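Local coordinates for uncharacterized protein (PDB 3M33) that is of unknown function but has a methyltransferase-type domain and may transfer methyl groups, at residues A[84-89]-A[93-98]; A[16-21]-A[80-85]; A[149-154]-A[209-214]. All blocks are in the same frame, centred on the assembly; numbering follows the deposited sequence.

Contact 1. Residues A[84-89]-A[93-98]. With SO4 (sulfate ion), chain H.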
loop_
_atom_site.group_PDB
_atom_site.type_symbol
_atom_site.label_atom_id
_atom_site.label_comp_id
_atom_site.label_asym_id
_atom_site.label_seq_id
_atom_site.Cartn_x
_atom_site.Cartn_y
_atom_site.Cartn_z
ATOM N N LYS A 84 7.659 16.385 0.284
ATOM C CA LYS A 84 8.606 17.107 -0.574
ATOM C C LYS A 84 9.237 16.186 -1.627
ATOM O O LYS A 84 9.320 16.548 -2.804
ATOM C CB LYS A 84 9.701 17.787 0.249
ATOM C CG LYS A 84 9.211 18.964 1.064
ATOM C CD LYS A 84 10.353 19.650 1.798
ATOM C CE LYS A 84 9.827 20.750 2.705
ATOM N NZ LYS A 84 10.892 21.290 3.594
ATOM N N LEU A 85 9.677 15.002 -1.201
ATOM C CA LEU A 85 10.177 13.987 -2.127
ATOM C C LEU A 85 9.102 13.552 -3.105
ATOM O O LEU A 85 9.367 13.355 -4.298
ATOM C CB LEU A 85 10.684 12.762 -1.372
ATOM C CG LEU A 85 11.758 13.115 -0.363
ATOM C CD1 LEU A 85 12.211 11.882 0.406
ATOM C CD2 LEU A 85 12.914 13.773 -1.110
ATOM N N ALA A 86 7.881 13.397 -2.617
ATOM C CA ALA A 86 6.817 12.957 -3.514
ATOM C C ALA A 86 6.572 13.993 -4.617
ATOM O O ALA A 86 6.416 13.633 -5.776
ATOM C CB ALA A 86 5.520 12.625 -2.744
ATOM N N ARG A 87 6.556 15.275 -4.265
ATOM C CA ARG A 87 6.322 16.308 -5.276
ATOM C C ARG A 87 7.418 16.309 -6.352
ATOM O O ARG A 87 7.118 16.371 -7.548
ATOM C CB ARG A 87 6.130 17.685 -4.633
ATOM C CG ARG A 87 4.825 17.774 -3.848
ATOM C CD ARG A 87 4.522 19.176 -3.327
ATOM N NE ARG A 87 3.389 19.162 -2.398
ATOM C CZ ARG A 87 3.505 19.141 -1.069
ATOM N NH1 ARG A 87 4.709 19.153 -0.508
ATOM N NH2 ARG A 87 2.418 19.121 -0.299
ATOM N N ALA A 88 8.675 16.202 -5.924
ATOM C CA ALA A 88 9.810 16.077 -6.843
ATOM C C ALA A 88 9.787 14.779 -7.673
ATOM O O ALA A 88 10.124 14.781 -8.860
ATOM C CB ALA A 88 11.120 16.187 -6.073
ATOM N N ASN A 89 9.391 13.677 -7.041
ATOM C CA ASN A 89 9.344 12.383 -7.705
ATOM C C ASN A 89 8.262 12.396 -8.789
ATOM O O ASN A 89 8.427 11.802 -9.856
ATOM C CB ASN A 89 9.080 11.275 -6.668
ATOM C CG ASN A 89 9.516 9.897 -7.137
ATOM O OD1 ASN A 89 10.195 9.747 -8.153
ATOM N ND2 ASN A 89 9.126 8.874 -6.383
ATOM N N ALA A 93 1.798 15.090 -10.244
ATOM C CA ALA A 93 0.848 14.748 -9.180
ATOM C C ALA A 93 0.449 15.951 -8.344
ATOM O O ALA A 93 1.219 16.903 -8.198
ATOM C CB ALA A 93 1.409 13.609 -8.282
ATOM N N ASP A 94 -0.773 15.923 -7.816
ATOM C CA ASP A 94 -1.195 16.905 -6.824
ATOM C C ASP A 94 -1.098 16.272 -5.439
ATOM O O ASP A 94 -1.857 15.363 -5.123
ATOM C CB ASP A 94 -2.625 17.351 -7.087
ATOM C CG ASP A 94 -2.759 18.169 -8.371
ATOM O OD1 ASP A 94 -1.852 18.968 -8.678
ATOM O OD2 ASP A 94 -3.780 18.018 -9.068
ATOM N N VAL A 95 -0.176 16.759 -4.618
ATOM C CA VAL A 95 0.140 16.103 -3.345
ATOM C C VAL A 95 -0.305 16.938 -2.149
ATOM O O VAL A 95 -0.004 18.123 -2.064
ATOM C CB VAL A 95 1.648 15.819 -3.248
ATOM C CG1 VAL A 95 1.995 15.150 -1.942
ATOM C CG2 VAL A 95 2.087 14.956 -4.422
ATOM N N TYR A 96 -0.995 16.298 -1.212
ATOM C CA TYR A 96 -1.626 16.972 -0.080
ATOM C C TYR A 96 -1.182 16.379 1.258
ATOM O O TYR A 96 -0.973 15.171 1.389
ATOM C CB TYR A 96 -3.150 16.851 -0.207
ATOM C CG TYR A 96 -3.710 17.477 -1.468
ATOM C CD1 TYR A 96 -4.145 18.801 -1.480
ATOM C CD2 TYR A 96 -3.794 16.749 -2.648
ATOM C CE1 TYR A 96 -4.649 19.379 -2.638
ATOM C CE2 TYR A 96 -4.302 17.312 -3.813
ATOM C CZ TYR A 96 -4.727 18.627 -3.803
ATOM O OH TYR A 96 -5.233 19.186 -4.956
ATOM N N GLU A 97 -1.050 17.241 2.254
ATOM C CA GLU A 97 -0.656 16.842 3.595
ATOM C C GLU A 97 -1.922 16.600 4.382
ATOM O O GLU A 97 -2.674 17.529 4.642
ATOM C CB GLU A 97 0.146 17.973 4.247
ATOM C CG GLU A 97 0.784 17.608 5.557
ATOM C CD GLU A 97 1.529 18.783 6.173
ATOM O OE1 GLU A 97 1.608 18.849 7.416
ATOM O OE2 GLU A 97 2.033 19.642 5.414
ATOM N N TRP A 98 -2.173 15.351 4.751
ATOM C CA TRP A 98 -3.422 15.009 5.409
ATOM C C TRP A 98 -3.242 13.745 6.236
ATOM O O TRP A 98 -2.545 12.812 5.823
ATOM C CB TRP A 98 -4.537 14.815 4.363
ATOM C CG TRP A 98 -5.912 14.703 4.953
ATOM C CD1 TRP A 98 -6.384 15.367 6.043
ATOM C CD2 TRP A 98 -7.005 13.908 4.468
ATOM N NE1 TRP A 98 -7.691 15.029 6.281
ATOM C CE2 TRP A 98 -8.096 14.128 5.333
ATOM C CE3 TRP A 98 -7.159 13.016 3.401
ATOM C CZ2 TRP A 98 -9.331 13.496 5.163
ATOM C CZ3 TRP A 98 -8.389 12.384 3.229
ATOM C CH2 TRP A 98 -9.457 12.629 4.104
HETATM S S SO4 H . -1.268 20.654 1.608
HETATM O O1 SO4 H . -1.671 21.073 0.265
HETATM O O2 SO4 H . -0.962 21.824 2.432
HETATM O O3 SO4 H . -2.360 19.904 2.227
HETATM O O4 SO4 H . -0.072 19.823 1.528
#
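Arg87 lies across Val95 and touches it with both its carbon chain and its guanidinium. The methylene CG of Arg87 packs 3.8 Å from CB of Val95, and the guanidinium then continues over the same residue, with Val95 CG1 above one of its faces, toward the rim. Arg87 NH2 donates to the backbone O of Val95 at 3.2 Å; NH2 stands above the carbonyl plane, 57° out of it, and not on a lone pair. The chain gets there by staying extended from CG to NE (chi2 -173°, chi3 -170°). Ala86 CB meets Val95 CG1 more loosely, at 4.4 Å.

A sulfate, probably from the crystallisation liquor, sits at the edge of the guanidinium, its O4 3.2 Å from Arg87 NH2. The sulfate is gripped by the backbone N of Glu97, which donates to O4 at 2.9 Å and to O3 at 3.0 Å. Arg72 forms a salt bridge with Asp94. Helix 80-89 thus packs on strand 94-97, one of the two outermost strands and the last element of the beta-alpha-beta unit begun by strand 72-77; Leu83 extends the packing on Val95, and Ala63 of helix 61-66 touches Ala93.

Contact 2. Residues A[16-21]-A[80-85]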
loop_
_atom_site.group_PDB
_atom_site.type_symbol
_atom_site.label_atom_id
_atom_site.label_comp_id
_atom_site.label_asym_id
_atom_site.label_seq_id
_atom_site.Cartn_x
_atom_site.Cartn_y
_atom_site.Cartn_z
ATOM N N ARG A 16 13.291 4.818 7.521
ATOM C CA ARG A 16 11.960 4.510 8.025
ATOM C C ARG A 16 10.940 5.098 7.073
ATOM O O ARG A 16 9.949 4.449 6.740
ATOM C CB ARG A 16 11.736 5.073 9.433
ATOM C CG ARG A 16 12.489 4.341 10.535
ATOM C CD ARG A 16 11.935 4.682 11.924
ATOM N NE ARG A 16 12.011 6.110 12.240
ATOM C CZ ARG A 16 13.016 6.683 12.902
ATOM N NH1 ARG A 16 12.993 7.986 13.145
ATOM N NH2 ARG A 16 14.046 5.956 13.324
ATOM N N GLU A 17 11.199 6.322 6.615
ATOM C CA GLU A 17 10.228 7.028 5.791
ATOM C C GLU A 17 10.093 6.467 4.366
ATOM O O GLU A 17 8.979 6.183 3.912
ATOM C CB GLU A 17 10.481 8.536 5.810
ATOM C CG GLU A 17 10.158 9.150 7.170
ATOM C CD GLU A 17 9.906 10.646 7.119
ATOM O OE1 GLU A 17 10.819 11.392 6.705
ATOM O OE2 GLU A 17 8.799 11.076 7.512
ATOM N N LEU A 18 11.209 6.270 3.671
ATOM C CA LEU A 18 11.125 5.700 2.333
ATOM C C LEU A 18 10.610 4.263 2.416
ATOM O O LEU A 18 9.981 3.772 1.480
ATOM C CB LEU A 18 12.469 5.769 1.598
ATOM C CG LEU A 18 13.091 7.166 1.539
ATOM C CD1 LEU A 18 14.252 7.203 0.559
ATOM C CD2 LEU A 18 12.053 8.224 1.154
ATOM N N GLY A 19 10.853 3.607 3.550
ATOM C CA GLY A 19 10.450 2.220 3.732
ATOM C C GLY A 19 9.092 1.997 4.389
ATOM O O GLY A 19 8.679 0.852 4.597
ATOM N N GLY A 20 8.392 3.087 4.694
ATOM C CA GLY A 20 7.148 3.031 5.446
ATOM C C GLY A 20 6.103 2.008 5.013
ATOM O O GLY A 20 5.358 1.499 5.852
ATOM N N TYR A 21 6.041 1.715 3.715
ATOM C CA TYR A 21 5.040 0.791 3.171
ATOM C C TYR A 21 5.645 -0.541 2.706
ATOM O O TYR A 21 5.021 -1.283 1.935
ATOM C CB TYR A 21 4.226 1.468 2.046
ATOM C CG TYR A 21 3.519 2.711 2.553
ATOM C CD1 TYR A 21 2.345 2.609 3.294
ATOM C CD2 TYR A 21 4.062 3.981 2.351
ATOM C CE1 TYR A 21 1.710 3.738 3.799
ATOM C CE2 TYR A 21 3.430 5.118 2.855
ATOM C CZ TYR A 21 2.255 4.983 3.572
ATOM O OH TYR A 21 1.627 6.087 4.073
ATOM N N PRO A 80 5.349 15.895 6.181
ATOM C CA PRO A 80 5.604 17.044 5.297
ATOM C C PRO A 80 6.890 16.879 4.488
ATOM O O PRO A 80 6.912 17.193 3.294
ATOM C CB PRO A 80 5.753 18.217 6.271
ATOM C CG PRO A 80 5.095 17.765 7.531
ATOM C CD PRO A 80 5.317 16.285 7.601
ATOM N N GLU A 81 7.951 16.388 5.118
ATOM C CA GLU A 81 9.225 16.272 4.419
ATOM C C GLU A 81 9.118 15.184 3.349
ATOM O O GLU A 81 9.521 15.374 2.202
ATOM C CB GLU A 81 10.381 16.013 5.400
ATOM C CG GLU A 81 10.622 17.140 6.430
ATOM C CD GLU A 81 11.037 18.476 5.793
ATOM O OE1 GLU A 81 12.043 18.511 5.053
ATOM O OE2 GLU A 81 10.360 19.499 6.041
ATOM N N LEU A 82 8.540 14.055 3.728
ATOM C CA LEU A 82 8.288 12.975 2.798
ATOM C C LEU A 82 7.506 13.475 1.575
ATOM O O LEU A 82 7.828 13.139 0.439
ATOM C CB LEU A 82 7.534 11.863 3.515
ATOM C CG LEU A 82 7.489 10.526 2.804
ATOM C CD1 LEU A 82 8.914 9.999 2.555
ATOM C CD2 LEU A 82 6.660 9.549 3.635
ATOM N N LEU A 83 6.503 14.313 1.803
ATOM C CA LEU A 83 5.756 14.890 0.693
ATOM C C LEU A 83 6.622 15.745 -0.245
ATOM O O LEU A 83 6.355 15.804 -1.443
ATOM C CB LEU A 83 4.553 15.678 1.189
ATOM C CG LEU A 83 3.504 14.832 1.909
ATOM C CD1 LEU A 83 2.337 15.710 2.342
ATOM C CD2 LEU A 83 3.020 13.706 1.014
ATOM N N LYS A 84 7.659 16.385 0.284
ATOM C CA LYS A 84 8.606 17.107 -0.574
ATOM C C LYS A 84 9.237 16.186 -1.627
ATOM O O LYS A 84 9.320 16.548 -2.804
ATOM C CB LYS A 84 9.701 17.787 0.249
ATOM C CG LYS A 84 9.211 18.964 1.064
ATOM C CD LYS A 84 10.353 19.650 1.798
ATOM C CE LYS A 84 9.827 20.750 2.705
ATOM N NZ LYS A 84 10.892 21.290 3.594
ATOM N N LEU A 85 9.677 15.002 -1.201
ATOM C CA LEU A 85 10.177 13.987 -2.127
ATOM C C LEU A 85 9.102 13.552 -3.105
ATOM O O LEU A 85 9.367 13.355 -4.298
ATOM C CB LEU A 85 10.684 12.762 -1.372
ATOM C CG LEU A 85 11.758 13.115 -0.363
ATOM C CD1 LEU A 85 12.211 11.882 0.406
ATOM C CD2 LEU A 85 12.914 13.773 -1.110
#
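Glu17 and Leu82 bring the two backbones closest, with their CA atoms 6.9 Å apart. Residues 16-18 are the last turn of helix 9-18, after which the chain leaves through Gly19 and Gly20; residues 80-85 are the first turns of helix 80-89. The end of one helix therefore meets the beginning of another, and the contact is made by apolar groups.

Leu82 is central to the contact. Its CG is anti to the backbone N (chi1 -165°), which carries both methyls out toward the opposing helix. CD1 rests 3.9 Å from Glu17 CB and equally far from Leu18 CD2, while CD2 lies 4.1 Å from the backbone O of Glu17. Leu18 brings a single branch: its CD2 fits between Leu82 and Leu85, reaching Leu85 CD1 at 3.7 Å, the shortest approach here. The side chains of Leu18 and Leu85 cross at about a right angle.

Glu17 CB joins the apolar patch, whereas the carboxylate is engaged elsewhere, OE2 pairing with Arg13 and with the hydroxyl of Ser79, just ahead of helix 80-89. Within that helix, Lys84 NZ forms a salt bridge with Glu81 OE2 at 3.1 Å, on the syn side and 25° out of the carboxylate plane. His59 touches Leu18, Leu82 and Leu85, tying the cluster to the glycine-rich loop after strand 51-55. That loop and the strand order 94-97, 72-77, 51-55, 112-118, 136-142, 204-216, 160-173 are consistent with a class I, Rossmann-like methyltransferase fold, in which the loop commonly borders the cofactor site; helix 9-18 lies against this side of the domain.

Contact 3. Residues A[149-154]-A[209-214]. With SO4 (sulfate ion), chain I.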
loop_
_atom_site.group_PDB
_atom_site.type_symbol
_atom_site.label_atom_id
_atom_site.label_comp_id
_atom_site.label_asym_id
_atom_site.label_seq_id
_atom_site.Cartn_x
_atom_site.Cartn_y
_atom_site.Cartn_z
ATOM N N GLU A 149 -10.951 -5.661 7.997
ATOM C CA GLU A 149 -11.588 -4.344 8.021
ATOM C C GLU A 149 -11.978 -3.828 6.648
ATOM O O GLU A 149 -12.890 -3.010 6.531
ATOM C CB GLU A 149 -10.691 -3.298 8.671
ATOM C CG GLU A 149 -9.912 -3.808 9.834
ATOM C CD GLU A 149 -8.532 -4.231 9.413
ATOM O OE1 GLU A 149 -7.745 -3.329 9.025
ATOM O OE2 GLU A 149 -8.249 -5.453 9.463
ATOM N N VAL A 150 -11.279 -4.276 5.612
ATOM C CA VAL A 150 -11.528 -3.719 4.277
ATOM C C VAL A 150 -12.910 -4.137 3.766
ATOM O O VAL A 150 -13.744 -3.287 3.459
ATOM C CB VAL A 150 -10.386 -4.065 3.283
ATOM C CG1 VAL A 150 -10.849 -3.888 1.826
ATOM C CG2 VAL A 150 -9.154 -3.202 3.592
ATOM N N PRO A 151 -13.174 -5.450 3.706
ATOM C CA PRO A 151 -14.527 -5.905 3.354
ATOM C C PRO A 151 -15.603 -5.354 4.301
ATOM O O PRO A 151 -16.657 -4.948 3.815
ATOM C CB PRO A 151 -14.425 -7.433 3.471
ATOM C CG PRO A 151 -12.975 -7.720 3.198
ATOM C CD PRO A 151 -12.231 -6.573 3.840
ATOM N N GLU A 152 -15.344 -5.338 5.610
ATOM C CA GLU A 152 -16.305 -4.780 6.575
ATOM C C GLU A 152 -16.587 -3.314 6.282
ATOM O O GLU A 152 -17.746 -2.877 6.264
ATOM C CB GLU A 152 -15.783 -4.901 8.014
ATOM C CG GLU A 152 -15.563 -6.336 8.510
ATOM C CD GLU A 152 -14.747 -6.401 9.803
ATOM O OE1 GLU A 152 -14.332 -5.328 10.301
ATOM O OE2 GLU A 152 -14.511 -7.524 10.314
ATOM N N ARG A 153 -15.536 -2.534 6.056
ATOM C CA ARG A 153 -15.758 -1.107 5.816
ATOM C C ARG A 153 -16.453 -0.860 4.485
ATOM O O ARG A 153 -17.291 0.026 4.379
ATOM C CB ARG A 153 -14.465 -0.313 5.946
ATOM C CG ARG A 153 -14.112 -0.074 7.395
ATOM C CD ARG A 153 -12.672 0.308 7.587
ATOM N NE ARG A 153 -12.448 0.678 8.976
ATOM C CZ ARG A 153 -11.309 1.167 9.449
ATOM N NH1 ARG A 153 -10.270 1.330 8.638
ATOM N NH2 ARG A 153 -11.209 1.490 10.737
ATOM N N LEU A 154 -16.144 -1.675 3.483
ATOM C CA LEU A 154 -16.806 -1.537 2.188
ATOM C C LEU A 154 -18.293 -1.915 2.310
ATOM O O LEU A 154 -19.152 -1.265 1.709
ATOM C CB LEU A 154 -16.097 -2.370 1.107
ATOM C CG LEU A 154 -14.744 -1.853 0.585
ATOM C CD1 LEU A 154 -14.001 -2.970 -0.101
ATOM C CD2 LEU A 154 -14.920 -0.686 -0.374
ATOM N N GLU A 209 2.557 -12.570 2.289
ATOM C CA GLU A 209 1.157 -12.715 1.919
ATOM C C GLU A 209 0.480 -11.373 1.667
ATOM O O GLU A 209 0.809 -10.379 2.296
ATOM C CB GLU A 209 0.414 -13.533 2.989
ATOM C CG GLU A 209 1.176 -14.786 3.365
ATOM C CD GLU A 209 0.359 -15.790 4.170
ATOM O OE1 GLU A 209 -0.260 -15.400 5.176
ATOM O OE2 GLU A 209 0.340 -16.971 3.780
ATOM N N ARG A 210 -0.468 -11.346 0.735
ATOM C CA ARG A 210 -1.155 -10.107 0.395
ATOM C C ARG A 210 -2.646 -10.349 0.193
ATOM O O ARG A 210 -3.053 -11.435 -0.199
ATOM C CB ARG A 210 -0.569 -9.490 -0.877
ATOM C CG ARG A 210 0.931 -9.235 -0.823
ATOM C CD ARG A 210 1.304 -7.977 -0.002
ATOM N NE ARG A 210 2.735 -7.702 -0.143
ATOM C CZ ARG A 210 3.675 -8.313 0.569
ATOM N NH1 ARG A 210 3.316 -9.220 1.473
ATOM N NH2 ARG A 210 4.966 -8.043 0.370
ATOM N N HIS A 211 -3.447 -9.323 0.457
ATOM C CA HIS A 211 -4.890 -9.384 0.259
ATOM C C HIS A 211 -5.279 -8.281 -0.718
ATOM O O HIS A 211 -5.254 -7.111 -0.359
ATOM C CB HIS A 211 -5.590 -9.132 1.600
ATOM C CG HIS A 211 -7.082 -9.242 1.550
ATOM N ND1 HIS A 211 -7.889 -8.817 2.588
ATOM C CD2 HIS A 211 -7.915 -9.750 0.611
ATOM C CE1 HIS A 211 -9.152 -9.051 2.283
ATOM N NE2 HIS A 211 -9.199 -9.606 1.087
ATOM N N LEU A 212 -5.644 -8.644 -1.945
ATOM C CA LEU A 212 -6.029 -7.648 -2.946
ATOM C C LEU A 212 -7.531 -7.509 -3.009
ATOM O O LEU A 212 -8.244 -8.513 -3.018
ATOM C CB LEU A 212 -5.542 -8.049 -4.340
ATOM C CG LEU A 212 -4.083 -7.958 -4.753
ATOM C CD1 LEU A 212 -3.209 -8.857 -3.897
ATOM C CD2 LEU A 212 -3.955 -8.338 -6.227
ATOM N N VAL A 213 -8.014 -6.271 -3.087
ATOM C CA VAL A 213 -9.444 -6.021 -3.136
ATOM C C VAL A 213 -9.736 -4.934 -4.162
ATOM O O VAL A 213 -9.168 -3.845 -4.105
ATOM C CB VAL A 213 -10.001 -5.582 -1.741
ATOM C CG1 VAL A 213 -11.457 -5.179 -1.832
ATOM C CG2 VAL A 213 -9.838 -6.691 -0.720
ATOM N N LEU A 214 -10.608 -5.241 -5.111
ATOM C CA LEU A 214 -11.140 -4.229 -6.012
ATOM C C LEU A 214 -12.634 -4.161 -5.736
ATOM O O LEU A 214 -13.320 -5.188 -5.725
ATOM C CB LEU A 214 -10.889 -4.643 -7.468
ATOM C CG LEU A 214 -11.435 -3.721 -8.564
ATOM C CD1 LEU A 214 -10.737 -2.376 -8.469
ATOM C CD2 LEU A 214 -11.210 -4.323 -9.942
HETATM S S SO4 I . 8.380 -8.463 -0.710
HETATM O O1 SO4 I . 8.178 -7.422 -1.718
HETATM O O2 SO4 I . 8.147 -7.939 0.634
HETATM O O3 SO4 I . 7.458 -9.562 -0.971
HETATM O O4 SO4 I . 9.757 -8.939 -0.778
#
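Val213 turns both methyls toward helix 149-154, and the dense packing gathers round it. Val150 CG1 reaches toward it tip to tip, 3.9 Å from Val213 CG2, and one turn later Leu154 CD1 meets Val213 CG1 at 3.8 Å. With Val213 CG1 anti to the backbone N (chi1 174°), its two branches are divided: CG1 touches both Val150 and Leu154, while CG2 meets Val150 and also lies over one face of the His211 ring, toward the rim.

The axes of the two segments run nearly parallel, 19° apart and 10.2 Å at closest approach, as where a helix covers the face of a sheet in an alpha/beta domain; helix 36-45 packs on Leu212, on the other face.

Toward the start of the strand the packing thins. Pro151 CG approaches the edge of the His211 ring, 4.2 Å from CE1; NE2 bonds to Glu164 and ND1 to the backbone N of Val147. At Arg210 helix 149-154 no longer covers the strand, and polar partners take over: NH1 donates to Glu209 O at 2.9 Å, NH2 pairs with Glu208 and NE with Glu35, and NH2 adds a weak bond to O2 of a second sulfate, probably from the crystallisation liquor, also bonded to Arg27.

Overall arrangement
Contacts 1 and 2 share helix 80-89 and adjoin, their centres about 10 Å apart; Leu83, on the side of the helix facing the strand, packs against Val95 and Glu97 and so joins them. Contact 3 lies across the chain's centre, some 26 Å from contact 1 (centre to centre), although both reach the same sheet. The difference in place is matched in chemistry. Contact 3 is buried and chiefly aliphatic, set on an interior strand. Contact 1, at an edge strand, is partly buried and adds an arginine-to-carbonyl bond beside a sulfate. Contact 2, also partly buried, joins two helices through leucine methyls, with charged groups at its margins.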